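Local coordinates for structure-specific endonuclease subunit SLX1 (Candida glabrata, PDB 4XLG), which probably serves as the catalytic subunit of the SLX1-SLX4 endonuclease, cutting one strand of branched DNA near junctions during repair and recombination, at residues B[11-16]-B[67-72]; B[15-20]-B[61-66]; B[125-130]-B[285-290]. The protein carries 1 engineered substitution. One frame throughout, in Å; residues are numbered along the deposited sequence. Where two conformers were deposited one is given.

Interaction 1 (B[11-16]-B[67-72]); sequences YGCYLL and YGFPSR
One face of the Tyr11 ring is taken by Arg72, while the Phe69 ring meets the opposite backbone with its edge. Arg72 CA stands over the middle of the tyrosine, 4.1 Å from the centroid of the Tyr11 ring and only 7° off its normal, a well-centred CH-pi contact. Tyr11 O lies in the plane of the Phe69 ring at its rim, 3.4 Å from Phe69 CD2, where the ring hydrogens are probably a favourable neighbour for the carbonyl.

This is the start of the GIY-YIG nuclease fold: strand 12-18, whose Gly12, Cys13 and Tyr14 correspond to the GIY part of the signature, passes the loop joining strand 60-67 to helix 72-84. Beyond the CA, the arginine chain runs alongside the tyrosine. Arg72 swings CG to the far side from its backbone N (chi1 173°) and stays extended as far as NE, which keeps CB over Tyr11 CE2 and puts CG 3.3 Å from Tyr11 OH. Its guanidinium points the same way as the phenol, the two planes turned 67° apart.

Cys13 SG approaches the Phe69 ring obliquely, 4.5 Å from the centroid, as a sulfur-aromatic contact. Phe78 of helix 72-84 packs edge-to-face on the same phenylalanine. Tyr67 sends its ring off to meet that of Phe10, and leaves just the start of its side chain against Gly12, with Tyr67 CB 3.9 Å from Gly12 CA.

No direct hydrogen bond joins the two segments, and Phe69 N is buried without a partner in the model. What polar bridging there is comes from one water, which accepts from Tyr11 N at 2.9 Å and from Gly68 N at 2.8 Å.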
loop_
_atom_site.group_PDB
_atom_site.type_symbol
_atom_site.label_atom_id
_atom_site.label_comp_id
_atom_site.label_asym_id
_atom_site.label_seq_id
_atom_site.Cartn_x
_atom_site.Cartn_y
_atom_site.Cartn_z
ATOM N N TYR B 11 -4.812 0.871 -5.647
ATOM C CA TYR B 11 -4.001 2.010 -6.077
ATOM C C TYR B 11 -2.632 1.387 -6.313
ATOM O O TYR B 11 -2.085 0.726 -5.403
ATOM C CB TYR B 11 -3.950 3.151 -5.005
ATOM C CG TYR B 11 -3.951 4.520 -5.682
ATOM C CD1 TYR B 11 -2.792 4.967 -6.421
ATOM C CD2 TYR B 11 -5.087 5.302 -5.689
ATOM C CE1 TYR B 11 -2.828 6.209 -7.103
ATOM C CE2 TYR B 11 -5.122 6.527 -6.340
ATOM C CZ TYR B 11 -3.993 6.943 -7.059
ATOM O OH TYR B 11 -4.070 8.159 -7.707
ATOM N N GLY B 12 -2.066 1.594 -7.502
ATOM C CA GLY B 12 -0.841 0.872 -7.801
ATOM C C GLY B 12 0.141 1.797 -8.507
ATOM O O GLY B 12 -0.245 2.767 -9.168
ATOM N N CYS B 13 1.419 1.478 -8.333
ATOM C CA CYS B 13 2.515 2.139 -9.062
ATOM C C CYS B 13 3.038 1.150 -10.092
ATOM O O CYS B 13 3.509 0.084 -9.718
ATOM C CB CYS B 13 3.683 2.502 -8.144
ATOM S SG CYS B 13 3.370 3.837 -7.002
ATOM N N TYR B 14 2.996 1.539 -11.365
ATOM C CA TYR B 14 3.270 0.612 -12.467
ATOM C C TYR B 14 4.515 0.980 -13.209
ATOM O O TYR B 14 4.957 2.137 -13.245
ATOM C CB TYR B 14 2.087 0.554 -13.466
ATOM C CG TYR B 14 1.676 1.951 -14.013
ATOM C CD1 TYR B 14 2.280 2.490 -15.166
ATOM C CD2 TYR B 14 0.688 2.730 -13.334
ATOM C CE1 TYR B 14 1.904 3.746 -15.659
ATOM C CE2 TYR B 14 0.273 3.982 -13.841
ATOM C CZ TYR B 14 0.924 4.469 -15.022
ATOM O OH TYR B 14 0.562 5.689 -15.490
ATOM N N LEU B 15 5.097 -0.069 -13.811
ATOM C CA LEU B 15 6.241 0.119 -14.714
ATOM C C LEU B 15 5.825 -0.330 -16.123
ATOM O O LEU B 15 5.322 -1.460 -16.292
ATOM C CB LEU B 15 7.432 -0.717 -14.220
ATOM C CG LEU B 15 8.661 -0.732 -15.157
ATOM C CD1 LEU B 15 9.277 0.686 -15.290
ATOM C CD2 LEU B 15 9.698 -1.777 -14.665
ATOM N N LEU B 16 5.986 0.568 -17.092
ATOM C CA LEU B 16 5.701 0.246 -18.502
ATOM C C LEU B 16 7.029 0.074 -19.199
ATOM O O LEU B 16 7.991 0.745 -18.875
ATOM C CB LEU B 16 4.942 1.373 -19.220
ATOM C CG LEU B 16 3.681 1.916 -18.530
ATOM C CD1 LEU B 16 3.082 3.047 -19.490
ATOM C CD2 LEU B 16 2.688 0.727 -18.259
ATOM N N TYR B 67 1.034 -2.762 -5.712
ATOM C CA TYR B 67 -0.244 -2.197 -5.267
ATOM C C TYR B 67 -0.470 -2.575 -3.794
ATOM O O TYR B 67 0.410 -3.180 -3.157
ATOM C CB TYR B 67 -1.404 -2.669 -6.184
ATOM C CG TYR B 67 -1.701 -4.164 -6.150
ATOM C CD1 TYR B 67 -0.928 -5.077 -6.882
ATOM C CD2 TYR B 67 -2.791 -4.653 -5.399
ATOM C CE1 TYR B 67 -1.211 -6.438 -6.862
ATOM C CE2 TYR B 67 -3.078 -6.033 -5.382
ATOM C CZ TYR B 67 -2.284 -6.908 -6.134
ATOM O OH TYR B 67 -2.570 -8.255 -6.096
ATOM N N GLY B 68 -1.585 -2.136 -3.248
ATOM C CA GLY B 68 -1.850 -2.324 -1.805
ATOM C C GLY B 68 -1.585 -1.053 -1.005
ATOM O O GLY B 68 -1.558 -1.104 0.236
ATOM N N PHE B 69 -1.374 0.090 -1.681
ATOM C CA PHE B 69 -1.067 1.336 -0.967
ATOM C C PHE B 69 -2.228 1.819 -0.109
ATOM O O PHE B 69 -3.374 1.707 -0.519
ATOM C CB PHE B 69 -0.690 2.436 -1.956
ATOM C CG PHE B 69 0.665 2.190 -2.594
ATOM C CD1 PHE B 69 1.816 2.504 -1.881
ATOM C CD2 PHE B 69 0.776 1.589 -3.841
ATOM C CE1 PHE B 69 3.089 2.254 -2.406
ATOM C CE2 PHE B 69 2.043 1.344 -4.386
ATOM C CZ PHE B 69 3.210 1.688 -3.671
ATOM N N PRO B 70 -1.916 2.343 1.079
ATOM C CA PRO B 70 -2.987 2.738 1.996
ATOM C C PRO B 70 -3.631 4.061 1.569
ATOM O O PRO B 70 -4.645 4.455 2.145
ATOM C CB PRO B 70 -2.268 2.885 3.354
ATOM C CG PRO B 70 -0.775 3.118 3.002
ATOM C CD PRO B 70 -0.592 2.264 1.734
ATOM N N SER B 71 -3.003 4.787 0.642
ATOM C CA SER B 71 -3.561 6.079 0.203
ATOM C C SER B 71 -2.967 6.409 -1.126
ATOM O O SER B 71 -1.892 5.928 -1.470
ATOM C CB SER B 71 -3.252 7.238 1.184
ATOM O OG SER B 71 -1.824 7.383 1.377
ATOM N N ARG B 72 -3.623 7.318 -1.825
ATOM C CA ARG B 72 -3.028 7.888 -3.058
ATOM C C ARG B 72 -1.708 8.592 -2.682
ATOM O O ARG B 72 -0.740 8.520 -3.413
ATOM C CB ARG B 72 -4.020 8.913 -3.669
ATOM C CG ARG B 72 -3.486 9.722 -4.872
ATOM C CD ARG B 72 -4.516 10.818 -5.243
ATOM N NE ARG B 72 -3.799 11.908 -5.881
ATOM C CZ ARG B 72 -3.485 13.057 -5.298
ATOM N NH1 ARG B 72 -3.909 13.340 -4.063
ATOM N NH2 ARG B 72 -2.783 13.947 -5.990
HETATM O O HOH W 1 -4.251 -1.436 -3.916
#

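Interaction 2 (B[15-20]-B[61-66]); sequences LLQSIS and EMVAIV
Strands 15-18 and 61-66 run antiparallel, their N-to-C directions 143° apart, and four backbone hydrogen bonds tie Leu15 to Val63 and Ala64, and Gln17 to Glu61. At one end Leu15 faces two residues: its O takes Val63 N at 2.9 Å, its N gives to Ala64 O at 3.0 Å. At the other, Gln17 and Glu61 exchange both bonds, Gln17 N to Glu61 O at 2.9 Å and Glu61 N back to Gln17 O.

On the side of Leu16 and Met62, Leu16 CD2 lies across the base of the methionine, 3.7 Å from Met62 CB. Helix 33-41 adds Leu37 and His40 against Leu16, and Val190 of helix 176-213 packs on Met62.

The doubled partner of Leu15 is a classic beta bulge, and it lies where strand 12-18 pairs with the middle strand 60-67 of the sheet of the GIY-YIG domain, with strand 25-30 beyond 12-18 and strand 129-132 beyond 60-67. Val63 straddles its neighbours there: CG2 lies 3.8 Å from Leu15 CD2, and CG1 touches the Gln17 side chain.

Gln17 and Glu61 share the other face. Both chains are stretched out, CG anti to the backbone N (chi1 -179° and 178°), and a water links their ends, donating to Gln17 OE1 at 2.8 Å and to Glu61 OE1 at 2.7 Å. Their remaining polar atoms are held from outside: Gln17 NE2 by Arg22 O, and Glu61 OE2 by Asn134 ND2. Past the strand end, Ile19 crosses Glu61 at about a right angle, with Ile19 CG1 3.8 Å from Glu61 CB.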
loop_
_atom_site.group_PDB
_atom_site.type_symbol
_atom_site.label_atom_id
_atom_site.label_comp_id
_atom_site.label_asym_id
_atom_site.label_seq_id
_atom_site.Cartn_x
_atom_site.Cartn_y
_atom_site.Cartn_z
ATOM N N LEU B 15 5.097 -0.069 -13.811
ATOM C CA LEU B 15 6.241 0.119 -14.714
ATOM C C LEU B 15 5.825 -0.330 -16.123
ATOM O O LEU B 15 5.322 -1.460 -16.292
ATOM C CB LEU B 15 7.432 -0.717 -14.220
ATOM C CG LEU B 15 8.661 -0.732 -15.157
ATOM C CD1 LEU B 15 9.277 0.686 -15.290
ATOM C CD2 LEU B 15 9.698 -1.777 -14.665
ATOM N N LEU B 16 5.986 0.568 -17.092
ATOM C CA LEU B 16 5.701 0.246 -18.502
ATOM C C LEU B 16 7.029 0.074 -19.199
ATOM O O LEU B 16 7.991 0.745 -18.875
ATOM C CB LEU B 16 4.942 1.373 -19.220
ATOM C CG LEU B 16 3.681 1.916 -18.530
ATOM C CD1 LEU B 16 3.082 3.047 -19.490
ATOM C CD2 LEU B 16 2.688 0.727 -18.259
ATOM N N GLN B 17 7.046 -0.832 -20.165
ATOM C CA GLN B 17 8.177 -0.984 -21.058
ATOM C C GLN B 17 7.633 -0.938 -22.472
ATOM O O GLN B 17 6.742 -1.696 -22.807
ATOM C CB GLN B 17 8.875 -2.319 -20.795
ATOM C CG GLN B 17 10.135 -2.517 -21.739
ATOM C CD GLN B 17 10.861 -3.846 -21.444
ATOM O OE1 GLN B 17 10.347 -4.711 -20.713
ATOM N NE2 GLN B 17 12.032 -3.998 -22.020
ATOM N N SER B 18 8.166 -0.050 -23.306
ATOM C CA SER B 18 7.667 0.017 -24.690
ATOM C C SER B 18 7.839 -1.337 -25.391
ATOM O O SER B 18 8.908 -2.010 -25.284
ATOM C CB SER B 18 8.417 1.136 -25.450
ATOM O OG SER B 18 8.084 1.067 -26.848
ATOM N N ILE B 19 6.822 -1.762 -26.145
ATOM C CA ILE B 19 6.998 -3.058 -26.828
ATOM C C ILE B 19 8.020 -2.991 -27.946
ATOM O O ILE B 19 8.884 -3.859 -28.063
ATOM C CB ILE B 19 5.598 -3.564 -27.331
ATOM C CG1 ILE B 19 4.771 -3.848 -26.063
ATOM C CG2 ILE B 19 5.715 -4.843 -28.207
ATOM C CD1 ILE B 19 3.205 -3.891 -26.380
ATOM N N SER B 20 7.966 -1.950 -28.742
ATOM C CA SER B 20 8.922 -1.811 -29.853
ATOM C C SER B 20 10.254 -1.213 -29.369
ATOM O O SER B 20 11.314 -1.607 -29.868
ATOM C CB SER B 20 8.292 -0.929 -30.964
ATOM O OG SER B 20 9.147 -0.801 -32.093
ATOM N N GLU B 61 3.865 -2.064 -22.877
ATOM C CA GLU B 61 3.468 -3.243 -22.080
ATOM C C GLU B 61 3.551 -2.881 -20.589
ATOM O O GLU B 61 4.563 -2.326 -20.166
ATOM C CB GLU B 61 4.453 -4.437 -22.362
ATOM C CG GLU B 61 4.128 -5.694 -21.518
ATOM C CD GLU B 61 5.235 -6.751 -21.608
ATOM O OE1 GLU B 61 6.327 -6.462 -22.152
ATOM O OE2 GLU B 61 4.996 -7.890 -21.123
ATOM N N MET B 62 2.487 -3.123 -19.807
ATOM C CA MET B 62 2.641 -2.925 -18.359
ATOM C C MET B 62 3.325 -4.176 -17.820
ATOM O O MET B 62 2.726 -5.232 -17.788
ATOM C CB MET B 62 1.272 -2.683 -17.689
ATOM C CG MET B 62 1.452 -2.399 -16.154
ATOM S SD MET B 62 -0.148 -1.997 -15.389
ATOM C CE MET B 62 -0.472 -0.402 -16.140
ATOM N N VAL B 63 4.583 -4.066 -17.376
ATOM C CA VAL B 63 5.263 -5.296 -17.011
ATOM C C VAL B 63 5.157 -5.654 -15.532
ATOM O O VAL B 63 5.327 -6.833 -15.147
ATOM C CB VAL B 63 6.785 -5.241 -17.419
ATOM C CG1 VAL B 63 6.889 -5.164 -18.987
ATOM C CG2 VAL B 63 7.573 -4.069 -16.765
ATOM N N ALA B 64 4.904 -4.644 -14.697
ATOM C CA ALA B 64 4.812 -4.880 -13.241
ATOM C C ALA B 64 3.967 -3.798 -12.612
ATOM O O ALA B 64 3.886 -2.680 -13.128
ATOM C CB ALA B 64 6.211 -4.900 -12.567
ATOM N N ILE B 65 3.359 -4.123 -11.474
ATOM C CA ILE B 65 2.676 -3.070 -10.731
ATOM C C ILE B 65 2.815 -3.436 -9.232
ATOM O O ILE B 65 2.750 -4.618 -8.868
ATOM C CB ILE B 65 1.189 -2.900 -11.170
ATOM C CG1 ILE B 65 0.559 -1.647 -10.491
ATOM C CG2 ILE B 65 0.333 -4.201 -10.898
ATOM C CD1 ILE B 65 -0.805 -1.297 -11.248
ATOM N N VAL B 66 3.053 -2.422 -8.415
ATOM C CA VAL B 66 3.116 -2.567 -6.960
ATOM C C VAL B 66 1.812 -1.988 -6.470
ATOM O O VAL B 66 1.501 -0.834 -6.802
ATOM C CB VAL B 66 4.291 -1.784 -6.373
ATOM C CG1 VAL B 66 4.318 -1.816 -4.785
ATOM C CG2 VAL B 66 5.653 -2.320 -6.970
HETATM O O HOH W 2 8.899 -7.026 -21.404
HETATM O O HOH W 3 7.665 -4.621 -23.672
#

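Interaction 3 (B[125-130]-B[285-290]); sequences YMDLTL and LLKWCD
Asp127 and Lys287 both turn CG away from their carbonyl carbons (chi1 -68° in each), and a bend at chi3 of 76° folds the lysine back across the aspartate. The methylenes of the lysine do the touching: Lys287 CB lies 3.5 Å from the carboxylate oxygen Asp127 OD2, and Lys287 CE 3.3 Å from the backbone Asp127 O. The charged ends stay well separated, with Asp127 OD2 and Lys287 NZ 6.4 Å apart. Cys289 CB packs against Met126 O alongside.

Here the sheet of the nuclease domain, just before strand 129-132, meets the RING-like C-terminal domain at the start of helix 288-299. Leu286 lies next to the zinc site of Cys242, Cys247, Cys279 and Cys282, its side chain about 6 Å from the metal. Lys287 occupies the N-cap position of helix 288-299.

The polar joint is built from water. Three waters gather on Asp127 OD2: one is also bonded to Trp288 N, a second to Cys289 N, and the third donates to Leu286 O at 3.0 Å. Through the first two, the carboxylate faces amides of the helix start, which would probably favour its negative charge. Asp127 OD1 is hydrogen-bonded to Asn158 ND2. A fourth water accepts from Lys287 NZ at 2.9 Å, donates to Asp127 O and sits 2.7 Å from Thr129 OG1.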
loop_
_atom_site.group_PDB
_atom_site.type_symbol
_atom_site.label_atom_id
_atom_site.label_comp_id
_atom_site.label_asym_id
_atom_site.label_seq_id
_atom_site.Cartn_x
_atom_site.Cartn_y
_atom_site.Cartn_z
ATOM N N TYR B 125 5.617 -0.916 6.378
ATOM C CA TYR B 125 4.343 -0.971 7.110
ATOM C C TYR B 125 3.139 -1.321 6.233
ATOM O O TYR B 125 2.088 -1.722 6.723
ATOM C CB TYR B 125 4.085 0.373 7.785
ATOM C CG TYR B 125 4.938 0.649 8.969
ATOM C CD1 TYR B 125 4.674 0.023 10.181
ATOM C CD2 TYR B 125 5.994 1.585 8.912
ATOM C CE1 TYR B 125 5.413 0.326 11.310
ATOM C CE2 TYR B 125 6.769 1.860 10.019
ATOM C CZ TYR B 125 6.492 1.210 11.202
ATOM O OH TYR B 125 7.173 1.499 12.336
ATOM N N MET B 126 3.287 -1.140 4.930
ATOM C CA MET B 126 2.134 -1.294 4.036
ATOM C C MET B 126 1.928 -2.703 3.519
ATOM O O MET B 126 0.850 -2.964 2.936
ATOM C CB MET B 126 2.277 -0.308 2.846
ATOM C CG MET B 126 2.461 1.149 3.320
ATOM S SD MET B 126 2.942 2.149 1.883
ATOM C CE MET B 126 3.444 3.654 2.701
ATOM N N ASP B 127 2.921 -3.597 3.709
ATOM C CA ASP B 127 2.801 -5.002 3.211
ATOM C C ASP B 127 2.310 -5.025 1.760
ATOM O O ASP B 127 1.302 -5.693 1.413
ATOM C CB ASP B 127 1.838 -5.840 4.075
ATOM C CG ASP B 127 2.388 -6.103 5.477
ATOM O OD1 ASP B 127 3.632 -6.177 5.655
ATOM O OD2 ASP B 127 1.571 -6.183 6.415
ATOM N N LEU B 128 3.030 -4.299 0.897
ATOM C CA LEU B 128 2.639 -4.140 -0.504
ATOM C C LEU B 128 2.727 -5.443 -1.278
ATOM O O LEU B 128 3.372 -6.414 -0.848
ATOM C CB LEU B 128 3.534 -3.073 -1.174
ATOM C CG LEU B 128 3.400 -1.703 -0.446
ATOM C CD1 LEU B 128 4.498 -0.790 -0.915
ATOM C CD2 LEU B 128 1.968 -1.092 -0.781
ATOM N N THR B 129 2.084 -5.447 -2.443
ATOM C CA THR B 129 2.184 -6.591 -3.333
ATOM C C THR B 129 2.895 -6.163 -4.604
ATOM O O THR B 129 2.477 -5.183 -5.243
ATOM C CB THR B 129 0.782 -7.161 -3.685
ATOM O OG1 THR B 129 0.210 -7.722 -2.482
ATOM C CG2 THR B 129 0.855 -8.278 -4.799
ATOM N N LEU B 130 3.937 -6.909 -4.979
ATOM C CA LEU B 130 4.641 -6.669 -6.247
ATOM C C LEU B 130 4.126 -7.733 -7.251
ATOM O O LEU B 130 4.339 -8.928 -7.051
ATOM C CB LEU B 130 6.169 -6.790 -6.032
ATOM C CG LEU B 130 7.004 -6.938 -7.315
ATOM C CD1 LEU B 130 6.805 -5.718 -8.233
ATOM C CD2 LEU B 130 8.466 -7.126 -6.847
ATOM N N LEU B 285 -0.841 -14.917 9.784
ATOM C CA LEU B 285 -0.269 -13.606 9.658
ATOM C C LEU B 285 -1.251 -12.634 9.011
ATOM O O LEU B 285 -1.785 -12.902 7.934
ATOM C CB LEU B 285 0.994 -13.680 8.821
ATOM C CG LEU B 285 1.870 -12.461 8.995
ATOM C CD1 LEU B 285 2.746 -12.725 10.224
ATOM C CD2 LEU B 285 2.695 -12.258 7.737
ATOM N N LEU B 286 -1.468 -11.501 9.654
ATOM C CA LEU B 286 -2.353 -10.478 9.106
ATOM C C LEU B 286 -1.561 -9.327 8.514
ATOM O O LEU B 286 -0.432 -9.055 8.933
ATOM C CB LEU B 286 -3.285 -9.959 10.202
ATOM C CG LEU B 286 -4.064 -11.031 10.962
ATOM C CD1 LEU B 286 -4.819 -10.359 12.091
ATOM C CD2 LEU B 286 -5.043 -11.737 10.023
ATOM N N LYS B 287 -2.140 -8.642 7.536
ATOM C CA LYS B 287 -1.531 -7.422 7.016
ATOM C C LYS B 287 -2.314 -6.288 7.624
ATOM O O LYS B 287 -3.523 -6.199 7.361
ATOM C CB LYS B 287 -1.628 -7.371 5.491
ATOM C CG LYS B 287 -0.782 -8.421 4.836
ATOM C CD LYS B 287 -1.327 -8.773 3.467
ATOM C CE LYS B 287 -1.026 -7.759 2.434
ATOM N NZ LYS B 287 -1.026 -8.478 1.091
ATOM N N TRP B 288 -1.670 -5.446 8.422
ATOM C CA TRP B 288 -2.408 -4.394 9.125
ATOM C C TRP B 288 -3.138 -3.476 8.136
ATOM O O TRP B 288 -4.255 -3.033 8.386
ATOM C CB TRP B 288 -1.458 -3.580 10.016
ATOM C CG TRP B 288 -2.179 -2.562 10.893
ATOM C CD1 TRP B 288 -2.101 -1.202 10.786
ATOM C CD2 TRP B 288 -3.067 -2.838 11.978
ATOM N NE1 TRP B 288 -2.881 -0.599 11.759
ATOM C CE2 TRP B 288 -3.477 -1.584 12.512
ATOM C CE3 TRP B 288 -3.515 -4.015 12.587
ATOM C CZ2 TRP B 288 -4.336 -1.471 13.605
ATOM C CZ3 TRP B 288 -4.405 -3.918 13.674
ATOM C CH2 TRP B 288 -4.806 -2.649 14.178
ATOM N N CYS B 289 -2.518 -3.221 6.986
ATOM C CA CYS B 289 -3.173 -2.375 5.960
ATOM C C CYS B 289 -4.523 -2.953 5.446
ATOM O O CYS B 289 -5.504 -2.209 5.220
ATOM C CB CYS B 289 -2.191 -2.181 4.763
ATOM S SG CYS B 289 -2.825 -0.970 3.546
ATOM N N ASP B 290 -4.583 -4.270 5.269
ATOM C CA ASP B 290 -5.826 -4.917 4.874
ATOM C C ASP B 290 -6.852 -4.840 6.021
ATOM O O ASP B 290 -8.029 -4.640 5.778
ATOM C CB ASP B 290 -5.615 -6.385 4.497
ATOM C CG ASP B 290 -4.989 -6.557 3.120
ATOM O OD1 ASP B 290 -4.938 -5.586 2.330
ATOM O OD2 ASP B 290 -4.520 -7.665 2.837
HETATM O O HOH W 4 0.169 -3.714 6.401
HETATM O O HOH W 5 1.220 -5.636 8.871
HETATM O O HOH W 6 -0.875 -6.136 -0.616
HETATM O O HOH W 7 2.074 -8.854 7.362
#

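Interactions 1 and 2 follow one another along strand 12-18, share Leu15 and Leu16, and have centres about 14 Å apart; both pair it with strand 60-67 or the loop beyond. Interaction 3 comes later in the chain. Its centre is about 13 Å from that of interaction 1 and about 24 Å from that of interaction 2, and its strand 129-132 is the next neighbour of 60-67 in the same sheet. At the joint with interaction 1, Pro70 packs on Met126 and Gly68 on Cys289. The first two contacts thus lie inside the nuclease domain, whereas the third connects its sheet to the zinc-binding C-terminal domain.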